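Local coordinates for protein alpha-glucosidase (PDB 5HQA) that hydrolyses alpha-glucosides as a calcium-binding family 97 glycoside hydrolase that is activated by chloride and here holds acarbose, at residues M273-H278 and F462-T467; P472-M477 and M488-G493; L497-L502 and N507-T512. One frame throughout, in Å; residues are numbered along the deposited sequence.

Interaction 1 of 3, residues M273-H278 and F462-T467; sequences MHINTH and FNAWGT. With GLC (alpha-D-glucopyranose), chain B; GLC (alpha-D-glucopyranose), chain C; AC1 (4,6-dideoxy-4-{[(1S,4R,5S,6S)-4,5,6-trihydroxy-3-(hydroxymethyl)cyclohex-2-en-1-yl]amino}-alpha-D-glucopyranose), chain D.
Helix 271-274 ends beside the short, weakly bonded helix 462-465, and the two backbones come closest at Ile275 and Ala464, whose CA atoms lie 5.8 Å apart. Ala464 CB points at the other segment and touches His274 O at 3.7 Å and Ile275 CG2 at 4.0 Å. Beyond it the indole of Trp465 reaches the imidazole of His274 rim to rim: Trp465 NE1 donates to His274 ND1 over 2.9 Å, almost straight at 177° and in the plane of both rings. With ND1 thus an acceptor, His274 NE2 is left as the donor, and it hydrogen-bonds O4 of the acarbose unit AC1, also at 2.9 Å. Trp465 therefore acts as a second-shell residue that sets the rotation of a sugar-binding histidine. Its CG stands between the backbone N and the carbonyl carbon (chi1 37°), which turns one indole face to C6 of the middle glucose, 3.5 Å from CZ2, a CH-pi contact, while CH2 sits over the centre of the Phe462 ring. A leucine in its place would probably leave His274 ND1 without its donor, the imidazole freer to turn, and the glucose without its flat platform. The contact lies in the glycan pocket, next to the calcium ligand Glu461, with Trp270 and Trp280 against His274, on the rim of the barrel beyond strand 264-269 and strand 451-454.

Interaction 2 of 3, residues P472-M477 and M488-G493; sequences PEHISM and MDFTPG
Ile475 meets Phe490 through a single methyl group, across backbones whose nearest CA atoms, those of these two residues, are 9.9 Å apart. Followed outward from the backbone, the Phe490 side chain leaves CB with CG anti to its own N (chi1 -176°), a setting that extends the ring toward helix 474-478. CB and CG stay short of that helix, and the far rim of the ring makes the contact. CE1 lies 3.6 Å from Ile475 CD1 and, more loosely, 4.4 Å from His474 CD2; at CZ the same methyl, Ile475 CD1, approaches to 3.5 Å. The methyl comes in obliquely, whereas the two aromatic rings meet at their edges. Ile475 delivers its CD1 by two bends of the same sense (chi1 -55°, chi2 -56°), which bring the end of the chain round to the phenyl. The polar end of His474 is engaged elsewhere, NE2 being bonded to Arg458 O, while CD2 is the atom next to Phe490. Glu473 O accepts from both Met477 N, at 3.0 Å, and Ser476 OG, at 2.9 Å. This small, wholly buried apolar contact joins helix 474-478 to the loop that follows helix 482-485. Helix 513-522 touches both partners, with Leu519 against Phe490 and Lys515 against Ile475, while Pro492 and Thr491 of the same loop lean on strand 527-529.

Interaction 3 of 3, residues L497-L502 and N507-T512; sequences LSFNGL and NRPQTT
The Arg508 guanidinium carries Leu502 CD2 over one face, 3.8 Å from NH1, and has Thr511 O in its plane at the edge. The Phe499 ring is met obliquely by Asn507 O, 3.6 Å from CE2, and by Arg508 CA and Pro509 CD. The carboxamide of Asn500 receives Asn507 O almost in its own plane: ND2 donates to that carbonyl over 2.8 Å at 168°, in the carbonyl plane and on a lone pair, so the oxygen is gripped by Asn500 and also touched by the phenyl carbons. The amide planes of Asn500 and Asn507 are turned 63° apart, and Asn507 directs its own OD1 to Thr467 N. Arg508 bends at chi3 (-69°), folding its head back toward its own backbone, where NE donates to Pro509 O at 2.9 Å from above the carbonyl plane. Its NH2 is bonded more firmly to Trp624 O, in the C-terminal part of the chain. Leu497 wedges in from the other segment: CD2 packs on Pro509 CG at 3.6 Å, CD1 faces Thr511 O, and the backbone oxygen of Leu497 lies 3.5 Å from Arg508 CB. Ser498 to Gly501 form a type I beta turn, and Thr512, as N-cap of helix 513-522, bonds Lys515 N through OG1, which also pairs with Asp618 OD2. The whole is the loop between helix 482-485 and helix 513-522 of the barrel domain, folded back on itself, reaching Trp624, Tyr629 and Asp618 in the C-terminal part and, through Asn507, the glycan pocket.

In the fold
From the N terminus, the chain first builds the strand-rich N-terminal part and then enters the barrel, where interaction 1 closes a long loop: 183 residues, with much of the barrel among them, separate 273-278 from 462-467. Interaction 2 follows, bridging the ten residues between 472-477 and 488-493, and interaction 3 comes last, with four residues between 497-502 and 507-512. The three run in series, neither nesting nor crossing. In space, interactions 1 and 3 touch, the side chain of Asn463 packing on the backbone of Pro509. Interaction 3 also meets interaction 2 where Pro472 packs on Gln510. Together they tie the glycan pocket to helix 513-522.

Interaction 1 of 3, residues M273-H278 and F462-T467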
loop_
_atom_site.group_PDB
_atom_site.type_symbol
_atom_site.label_atom_id
_atom_site.label_comp_id
_atom_site.label_asym_id
_atom_site.label_seq_id
_atom_site.Cartn_x
_atom_site.Cartn_y
_atom_site.Cartn_z
ATOM N N MET A 273 -15.937 -10.086 14.957
ATOM C CA MET A 273 -16.445 -8.780 15.379
ATOM C C MET A 273 -17.046 -8.020 14.203
ATOM O O MET A 273 -18.061 -7.333 14.356
ATOM C CB MET A 273 -15.339 -7.949 16.040
ATOM C CG MET A 273 -15.058 -8.343 17.493
ATOM S SD MET A 273 -13.837 -9.676 17.604
ATOM C CE MET A 273 -12.316 -8.765 17.298
ATOM N N HIS A 274 -16.444 -8.134 13.018
ATOM C CA HIS A 274 -16.979 -7.418 11.861
ATOM C C HIS A 274 -18.320 -7.975 11.399
ATOM O O HIS A 274 -19.145 -7.220 10.871
ATOM C CB HIS A 274 -15.965 -7.432 10.717
ATOM C CG HIS A 274 -14.839 -6.485 10.938
ATOM N ND1 HIS A 274 -14.907 -5.159 10.569
ATOM C CD2 HIS A 274 -13.646 -6.645 11.561
ATOM C CE1 HIS A 274 -13.788 -4.549 10.923
ATOM N NE2 HIS A 274 -13.008 -5.429 11.528
ATOM N N ILE A 275 -18.569 -9.271 11.585
ATOM C CA ILE A 275 -19.864 -9.840 11.220
ATOM C C ILE A 275 -20.759 -10.038 12.443
ATOM O O ILE A 275 -21.801 -10.691 12.347
ATOM C CB ILE A 275 -19.712 -11.144 10.413
ATOM C CG1 ILE A 275 -19.127 -12.272 11.264
ATOM C CG2 ILE A 275 -18.848 -10.897 9.171
ATOM C CD1 ILE A 275 -19.127 -13.620 10.555
ATOM N N ASN A 276 -20.367 -9.479 13.590
ATOM C CA ASN A 276 -21.199 -9.369 14.788
ATOM C C ASN A 276 -21.493 -10.703 15.445
ATOM O O ASN A 276 -22.494 -10.836 16.147
ATOM C CB ASN A 276 -22.503 -8.625 14.505
ATOM C CG ASN A 276 -22.291 -7.137 14.408
ATOM O OD1 ASN A 276 -22.030 -6.471 15.409
ATOM N ND2 ASN A 276 -22.387 -6.602 13.197
ATOM N N THR A 277 -20.631 -11.700 15.273
ATOM C CA THR A 277 -20.730 -12.855 16.150
ATOM C C THR A 277 -19.979 -12.642 17.457
ATOM O O THR A 277 -20.221 -13.371 18.427
ATOM C CB THR A 277 -20.211 -14.115 15.459
ATOM O OG1 THR A 277 -18.814 -13.983 15.199
ATOM C CG2 THR A 277 -20.954 -14.356 14.153
ATOM N N HIS A 278 -19.093 -11.650 17.508
ATOM C CA HIS A 278 -18.368 -11.295 18.715
ATOM C C HIS A 278 -18.357 -9.785 18.866
ATOM O O HIS A 278 -18.668 -9.041 17.930
ATOM C CB HIS A 278 -16.928 -11.810 18.689
ATOM C CG HIS A 278 -16.825 -13.300 18.640
ATOM N ND1 HIS A 278 -16.708 -13.997 17.458
ATOM C CD2 HIS A 278 -16.828 -14.226 19.626
ATOM C CE1 HIS A 278 -16.634 -15.290 17.717
ATOM N NE2 HIS A 278 -16.705 -15.455 19.026
ATOM N N PHE A 462 -14.827 -3.981 4.454
ATOM C CA PHE A 462 -15.996 -3.328 3.868
ATOM C C PHE A 462 -16.968 -4.320 3.257
ATOM O O PHE A 462 -18.102 -3.939 2.956
ATOM C CB PHE A 462 -15.576 -2.292 2.824
ATOM C CG PHE A 462 -15.125 -1.005 3.432
ATOM C CD1 PHE A 462 -13.835 -0.879 3.940
ATOM C CD2 PHE A 462 -16.000 0.062 3.547
ATOM C CE1 PHE A 462 -13.425 0.310 4.542
ATOM C CE2 PHE A 462 -15.600 1.253 4.140
ATOM C CZ PHE A 462 -14.315 1.379 4.641
ATOM N N ASN A 463 -16.557 -5.575 3.081
ATOM C CA ASN A 463 -17.472 -6.594 2.599
ATOM C C ASN A 463 -18.304 -7.199 3.712
ATOM O O ASN A 463 -19.225 -7.967 3.421
ATOM C CB ASN A 463 -16.691 -7.678 1.865
ATOM C CG ASN A 463 -16.050 -7.153 0.609
ATOM O OD1 ASN A 463 -16.557 -6.209 -0.001
ATOM N ND2 ASN A 463 -14.928 -7.741 0.219
ATOM N N ALA A 464 -18.018 -6.863 4.967
ATOM C CA ALA A 464 -18.875 -7.285 6.070
ATOM C C ALA A 464 -20.027 -6.316 6.312
ATOM O O ALA A 464 -21.116 -6.750 6.700
ATOM C CB ALA A 464 -18.056 -7.436 7.356
ATOM N N TRP A 465 -19.815 -5.012 6.080
ATOM C CA TRP A 465 -20.829 -4.031 6.454
ATOM C C TRP A 465 -20.868 -2.801 5.547
ATOM O O TRP A 465 -21.550 -1.831 5.905
ATOM C CB TRP A 465 -20.597 -3.580 7.916
ATOM C CG TRP A 465 -19.124 -3.461 8.260
ATOM C CD1 TRP A 465 -18.396 -4.307 9.056
ATOM C CD2 TRP A 465 -18.206 -2.460 7.798
ATOM N NE1 TRP A 465 -17.089 -3.883 9.127
ATOM C CE2 TRP A 465 -16.944 -2.758 8.360
ATOM C CE3 TRP A 465 -18.327 -1.338 6.969
ATOM C CZ2 TRP A 465 -15.811 -1.975 8.116
ATOM C CZ3 TRP A 465 -17.201 -0.559 6.730
ATOM C CH2 TRP A 465 -15.961 -0.882 7.298
ATOM N N GLY A 466 -20.192 -2.802 4.388
ATOM C CA GLY A 466 -19.937 -1.549 3.683
ATOM C C GLY A 466 -21.194 -0.807 3.260
ATOM O O GLY A 466 -21.232 0.432 3.289
ATOM N N THR A 467 -22.227 -1.548 2.856
ATOM C CA THR A 467 -23.516 -0.976 2.451
ATOM C C THR A 467 -23.374 0.186 1.453
ATOM O O THR A 467 -23.745 1.321 1.766
ATOM C CB THR A 467 -24.310 -0.483 3.695
ATOM O OG1 THR A 467 -24.105 -1.401 4.780
ATOM C CG2 THR A 467 -25.787 -0.437 3.399
HETATM C C1 GLC B . -22.536 2.543 5.485
HETATM C C2 GLC B . -23.128 1.929 6.745
HETATM C C3 GLC B . -22.217 1.825 7.938
HETATM C C4 GLC B . -20.812 2.320 7.838
HETATM C C5 GLC B . -20.423 3.127 6.596
HETATM C C6 GLC B . -19.476 2.401 5.719
HETATM O O1 GLC B . -23.551 3.095 4.717
HETATM O O2 GLC B . -24.270 2.702 7.151
HETATM O O3 GLC B . -22.222 0.414 8.362
HETATM O O4 GLC B . -20.619 3.301 8.946
HETATM O O5 GLC B . -21.570 3.611 5.789
HETATM O O6 GLC B . -18.518 3.352 5.295
HETATM C C1 GLC C . -20.035 2.822 10.120
HETATM C C2 GLC C . -19.064 3.884 10.619
HETATM C C3 GLC C . -17.735 3.840 9.914
HETATM C C4 GLC C . -17.079 2.521 10.155
HETATM C C5 GLC C . -17.959 1.341 9.717
HETATM C C6 GLC C . -17.513 0.099 10.426
HETATM O O2 GLC C . -19.675 5.168 10.443
HETATM O O3 GLC C . -16.887 4.932 10.413
HETATM O O4 GLC C . -15.748 2.454 9.473
HETATM O O5 GLC C . -19.439 1.459 9.963
HETATM O O6 GLC C . -18.107 0.000 11.702
HETATM C C1 AC1 D . -14.731 2.710 10.383
HETATM O O2 AC1 D . -13.657 3.813 8.549
HETATM C C2 AC1 D . -13.404 2.970 9.686
HETATM C C4A AC1 D . -10.094 -3.162 12.691
HETATM C C3 AC1 D . -12.726 1.688 9.284
HETATM O O3 AC1 D . -11.512 1.968 8.564
HETATM C C4 AC1 D . -12.469 0.842 10.503
HETATM N N4A AC1 D . -11.547 -0.309 10.246
HETATM C C5 AC1 D . -13.880 0.389 10.843
HETATM O O5 AC1 D . -14.629 1.570 11.353
HETATM C C6 AC1 D . -13.963 -0.706 11.862
HETATM C C1B AC1 D . -10.424 -0.455 11.241
HETATM C C2B AC1 D . -9.426 -1.715 10.792
HETATM O O2B AC1 D . -9.093 -1.530 9.416
HETATM C C3B AC1 D . -10.015 -2.960 11.072
HETATM O O3B AC1 D . -9.267 -4.078 10.532
HETATM O O4 AC1 D . -10.802 -4.346 13.001
HETATM C C5B AC1 D . -10.707 -2.044 13.371
HETATM C C7B AC1 D . -10.844 -0.623 12.592
HETATM C C6B AC1 D . -10.644 -2.039 14.907
HETATM O O6B AC1 D . -9.336 -1.732 15.277
#

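Interaction 2 of 3, residues P472-M477 and M488-G493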
loop_
_atom_site.group_PDB
_atom_site.type_symbol
_atom_site.label_atom_id
_atom_site.label_comp_id
_atom_site.label_asym_id
_atom_site.label_seq_id
_atom_site.Cartn_x
_atom_site.Cartn_y
_atom_site.Cartn_z
ATOM N N PRO A 472 -17.455 -5.824 -7.675
ATOM C CA PRO A 472 -16.602 -6.797 -8.377
ATOM C C PRO A 472 -15.324 -6.214 -8.963
ATOM O O PRO A 472 -14.294 -6.902 -8.965
ATOM C CB PRO A 472 -17.538 -7.320 -9.467
ATOM C CG PRO A 472 -18.885 -7.283 -8.792
ATOM C CD PRO A 472 -18.887 -6.027 -7.970
ATOM N N GLU A 473 -15.342 -4.969 -9.445
ATOM C CA GLU A 473 -14.150 -4.396 -10.080
ATOM C C GLU A 473 -13.079 -3.950 -9.083
ATOM O O GLU A 473 -11.990 -3.530 -9.505
ATOM C CB GLU A 473 -14.547 -3.201 -10.955
ATOM C CG GLU A 473 -14.961 -1.984 -10.135
ATOM C CD GLU A 473 -15.398 -0.806 -10.994
ATOM O OE1 GLU A 473 -15.452 -0.940 -12.242
ATOM O OE2 GLU A 473 -15.696 0.258 -10.409
ATOM N N HIS A 474 -13.353 -4.031 -7.779
ATOM C CA HIS A 474 -12.493 -3.373 -6.796
ATOM C C HIS A 474 -11.050 -3.886 -6.855
ATOM O O HIS A 474 -10.101 -3.090 -6.850
ATOM C CB HIS A 474 -13.075 -3.558 -5.393
ATOM C CG HIS A 474 -12.367 -2.763 -4.340
ATOM N ND1 HIS A 474 -12.225 -1.389 -4.411
ATOM C CD2 HIS A 474 -11.753 -3.149 -3.197
ATOM C CE1 HIS A 474 -11.554 -0.966 -3.354
ATOM N NE2 HIS A 474 -11.260 -2.013 -2.600
ATOM N N ILE A 475 -10.852 -5.213 -6.879
ATOM C CA ILE A 475 -9.482 -5.728 -6.879
ATOM C C ILE A 475 -8.733 -5.251 -8.120
ATOM O O ILE A 475 -7.568 -4.835 -8.039
ATOM C CB ILE A 475 -9.460 -7.267 -6.776
ATOM C CG1 ILE A 475 -10.255 -7.750 -5.552
ATOM C CG2 ILE A 475 -8.009 -7.764 -6.733
ATOM C CD1 ILE A 475 -9.785 -7.145 -4.230
ATOM N N SER A 476 -9.381 -5.304 -9.287
ATOM C CA SER A 476 -8.703 -4.883 -10.506
ATOM C C SER A 476 -8.503 -3.374 -10.559
ATOM O O SER A 476 -7.736 -2.900 -11.403
ATOM C CB SER A 476 -9.476 -5.374 -11.732
ATOM O OG SER A 476 -10.733 -4.721 -11.823
ATOM N N MET A 477 -9.178 -2.612 -9.692
ATOM C CA MET A 477 -8.822 -1.208 -9.495
ATOM C C MET A 477 -7.604 -1.080 -8.586
ATOM O O MET A 477 -6.630 -0.402 -8.931
ATOM C CB MET A 477 -10.001 -0.440 -8.894
ATOM C CG MET A 477 -11.186 -0.294 -9.819
ATOM S SD MET A 477 -10.805 0.803 -11.208
ATOM C CE MET A 477 -12.431 0.884 -11.985
ATOM N N MET A 488 -0.298 -4.259 0.712
ATOM C CA MET A 488 -1.543 -3.944 1.396
ATOM C C MET A 488 -2.009 -5.135 2.208
ATOM O O MET A 488 -2.020 -6.264 1.707
ATOM C CB MET A 488 -2.646 -3.545 0.420
ATOM C CG MET A 488 -3.981 -3.297 1.128
ATOM S SD MET A 488 -5.317 -2.950 -0.018
ATOM C CE MET A 488 -6.692 -2.694 1.120
ATOM N N ASP A 489 -2.402 -4.870 3.456
ATOM C CA ASP A 489 -3.066 -5.843 4.327
ATOM C C ASP A 489 -4.557 -5.843 3.986
ATOM O O ASP A 489 -5.372 -5.167 4.617
ATOM C CB ASP A 489 -2.820 -5.482 5.793
ATOM C CG ASP A 489 -3.374 -6.523 6.776
ATOM O OD1 ASP A 489 -3.215 -7.746 6.525
ATOM O OD2 ASP A 489 -3.947 -6.108 7.824
ATOM N N PHE A 490 -4.918 -6.617 2.952
ATOM C CA PHE A 490 -6.301 -6.673 2.469
ATOM C C PHE A 490 -7.179 -7.608 3.300
ATOM O O PHE A 490 -8.410 -7.455 3.300
ATOM C CB PHE A 490 -6.313 -7.119 0.997
ATOM C CG PHE A 490 -7.688 -7.126 0.372
ATOM C CD1 PHE A 490 -8.190 -5.983 -0.236
ATOM C CD2 PHE A 490 -8.479 -8.274 0.404
ATOM C CE1 PHE A 490 -9.464 -5.977 -0.799
ATOM C CE2 PHE A 490 -9.760 -8.280 -0.153
ATOM C CZ PHE A 490 -10.251 -7.126 -0.754
ATOM N N THR A 491 -6.565 -8.541 4.032
ATOM C CA THR A 491 -7.152 -9.688 4.734
ATOM C C THR A 491 -8.006 -10.518 3.772
ATOM O O THR A 491 -9.237 -10.552 3.886
ATOM C CB THR A 491 -7.945 -9.264 5.987
ATOM O OG1 THR A 491 -9.204 -8.679 5.639
ATOM C CG2 THR A 491 -7.147 -8.267 6.832
ATOM N N PRO A 492 -7.382 -11.233 2.835
ATOM C CA PRO A 492 -8.130 -12.067 1.891
ATOM C C PRO A 492 -8.624 -13.352 2.552
ATOM O O PRO A 492 -8.381 -13.615 3.730
ATOM C CB PRO A 492 -7.091 -12.365 0.812
ATOM C CG PRO A 492 -5.810 -12.392 1.560
ATOM C CD PRO A 492 -5.930 -11.297 2.587
ATOM N N GLY A 493 -9.339 -14.158 1.766
ATOM C CA GLY A 493 -9.610 -15.530 2.163
ATOM C C GLY A 493 -10.922 -15.788 2.881
ATOM O O GLY A 493 -10.982 -16.654 3.759
#

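Interaction 3 of 3, residues L497-L502 and N507-T512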
loop_
_atom_site.group_PDB
_atom_site.type_symbol
_atom_site.label_atom_id
_atom_site.label_comp_id
_atom_site.label_asym_id
_atom_site.label_seq_id
_atom_site.Cartn_x
_atom_site.Cartn_y
_atom_site.Cartn_z
ATOM N N LEU A 497 -19.188 -16.955 2.247
ATOM C CA LEU A 497 -19.665 -15.737 1.615
ATOM C C LEU A 497 -21.147 -15.502 1.854
ATOM O O LEU A 497 -21.709 -14.561 1.284
ATOM C CB LEU A 497 -19.398 -15.796 0.110
ATOM C CG LEU A 497 -17.956 -16.070 -0.291
ATOM C CD1 LEU A 497 -17.912 -16.500 -1.741
ATOM C CD2 LEU A 497 -17.118 -14.819 -0.093
ATOM N N SER A 498 -21.789 -16.333 2.682
ATOM C CA SER A 498 -23.243 -16.398 2.776
ATOM C C SER A 498 -23.799 -15.881 4.097
ATOM O O SER A 498 -25.002 -16.020 4.329
ATOM C CB SER A 498 -23.722 -17.841 2.576
ATOM O OG SER A 498 -23.292 -18.374 1.334
ATOM N N PHE A 499 -22.970 -15.291 4.963
ATOM C CA PHE A 499 -23.408 -14.955 6.319
ATOM C C PHE A 499 -24.521 -13.913 6.339
ATOM O O PHE A 499 -25.253 -13.822 7.335
ATOM C CB PHE A 499 -22.215 -14.466 7.157
ATOM C CG PHE A 499 -21.398 -13.393 6.481
ATOM C CD1 PHE A 499 -20.350 -13.730 5.634
ATOM C CD2 PHE A 499 -21.678 -12.053 6.692
ATOM C CE1 PHE A 499 -19.602 -12.744 4.990
ATOM C CE2 PHE A 499 -20.931 -11.061 6.057
ATOM C CZ PHE A 499 -19.887 -11.411 5.205
ATOM N N ASN A 500 -24.664 -13.123 5.277
ATOM C CA ASN A 500 -25.757 -12.170 5.146
ATOM C C ASN A 500 -26.718 -12.554 4.028
ATOM O O ASN A 500 -27.559 -11.736 3.635
ATOM C CB ASN A 500 -25.207 -10.762 4.897
ATOM C CG ASN A 500 -24.759 -10.068 6.172
ATOM O OD1 ASN A 500 -25.345 -10.264 7.243
ATOM N ND2 ASN A 500 -23.730 -9.233 6.062
ATOM N N GLY A 501 -26.611 -13.762 3.502
ATOM C CA GLY A 501 -27.377 -14.132 2.319
ATOM C C GLY A 501 -26.602 -13.895 1.036
ATOM O O GLY A 501 -25.732 -13.027 0.944
ATOM N N LEU A 502 -26.927 -14.695 0.022
ATOM C CA LEU A 502 -26.293 -14.576 -1.288
ATOM C C LEU A 502 -27.019 -13.510 -2.110
ATOM O O LEU A 502 -27.855 -12.754 -1.600
ATOM C CB LEU A 502 -26.269 -15.928 -1.991
ATOM C CG LEU A 502 -25.301 -16.944 -1.378
ATOM C CD1 LEU A 502 -25.308 -18.242 -2.166
ATOM C CD2 LEU A 502 -23.891 -16.363 -1.292
ATOM N N ASN A 507 -24.522 -7.399 2.140
ATOM C CA ASN A 507 -23.132 -7.122 2.497
ATOM C C ASN A 507 -22.368 -8.439 2.548
ATOM O O ASN A 507 -22.554 -9.240 3.470
ATOM C CB ASN A 507 -23.040 -6.381 3.829
ATOM C CG ASN A 507 -23.354 -4.892 3.698
ATOM O OD1 ASN A 507 -22.916 -4.216 2.747
ATOM N ND2 ASN A 507 -24.110 -4.371 4.663
ATOM N N ARG A 508 -21.509 -8.659 1.558
ATOM C CA ARG A 508 -20.695 -9.858 1.416
ATOM C C ARG A 508 -19.603 -9.539 0.415
ATOM O O ARG A 508 -19.741 -8.581 -0.354
ATOM C CB ARG A 508 -21.534 -11.042 0.912
ATOM C CG ARG A 508 -22.403 -10.647 -0.276
ATOM C CD ARG A 508 -22.828 -11.826 -1.149
ATOM N NE ARG A 508 -21.714 -12.423 -1.883
ATOM C CZ ARG A 508 -21.856 -13.145 -2.993
ATOM N NH1 ARG A 508 -23.065 -13.337 -3.520
ATOM N NH2 ARG A 508 -20.787 -13.670 -3.583
ATOM N N PRO A 509 -18.510 -10.308 0.390
ATOM C CA PRO A 509 -17.590 -10.187 -0.752
ATOM C C PRO A 509 -18.343 -10.553 -2.017
ATOM O O PRO A 509 -18.962 -11.616 -2.107
ATOM C CB PRO A 509 -16.466 -11.186 -0.432
ATOM C CG PRO A 509 -16.564 -11.407 1.070
ATOM C CD PRO A 509 -18.044 -11.315 1.362
ATOM N N GLN A 510 -18.334 -9.637 -2.979
ATOM C CA GLN A 510 -19.041 -9.859 -4.237
ATOM C C GLN A 510 -18.098 -10.536 -5.230
ATOM O O GLN A 510 -17.695 -9.976 -6.248
ATOM C CB GLN A 510 -19.594 -8.541 -4.762
ATOM C CG GLN A 510 -20.628 -7.962 -3.805
ATOM C CD GLN A 510 -21.389 -6.794 -4.392
ATOM O OE1 GLN A 510 -20.837 -5.993 -5.156
ATOM N NE2 GLN A 510 -22.672 -6.693 -4.044
ATOM N N THR A 511 -17.704 -11.757 -4.864
ATOM C CA THR A 511 -16.707 -12.531 -5.597
ATOM C C THR A 511 -17.086 -14.003 -5.535
ATOM O O THR A 511 -17.966 -14.410 -4.771
ATOM C CB THR A 511 -15.281 -12.367 -5.032
ATOM O OG1 THR A 511 -15.103 -13.239 -3.909
ATOM C CG2 THR A 511 -14.986 -10.925 -4.606
ATOM N N THR A 512 -16.402 -14.806 -6.349
ATOM C CA THR A 512 -16.455 -16.253 -6.219
ATOM C C THR A 512 -15.421 -16.714 -5.196
ATOM O O THR A 512 -14.574 -15.949 -4.733
ATOM C CB THR A 512 -16.189 -16.948 -7.560
ATOM O OG1 THR A 512 -14.833 -16.703 -7.955
ATOM C CG2 THR A 512 -17.143 -16.449 -8.641
#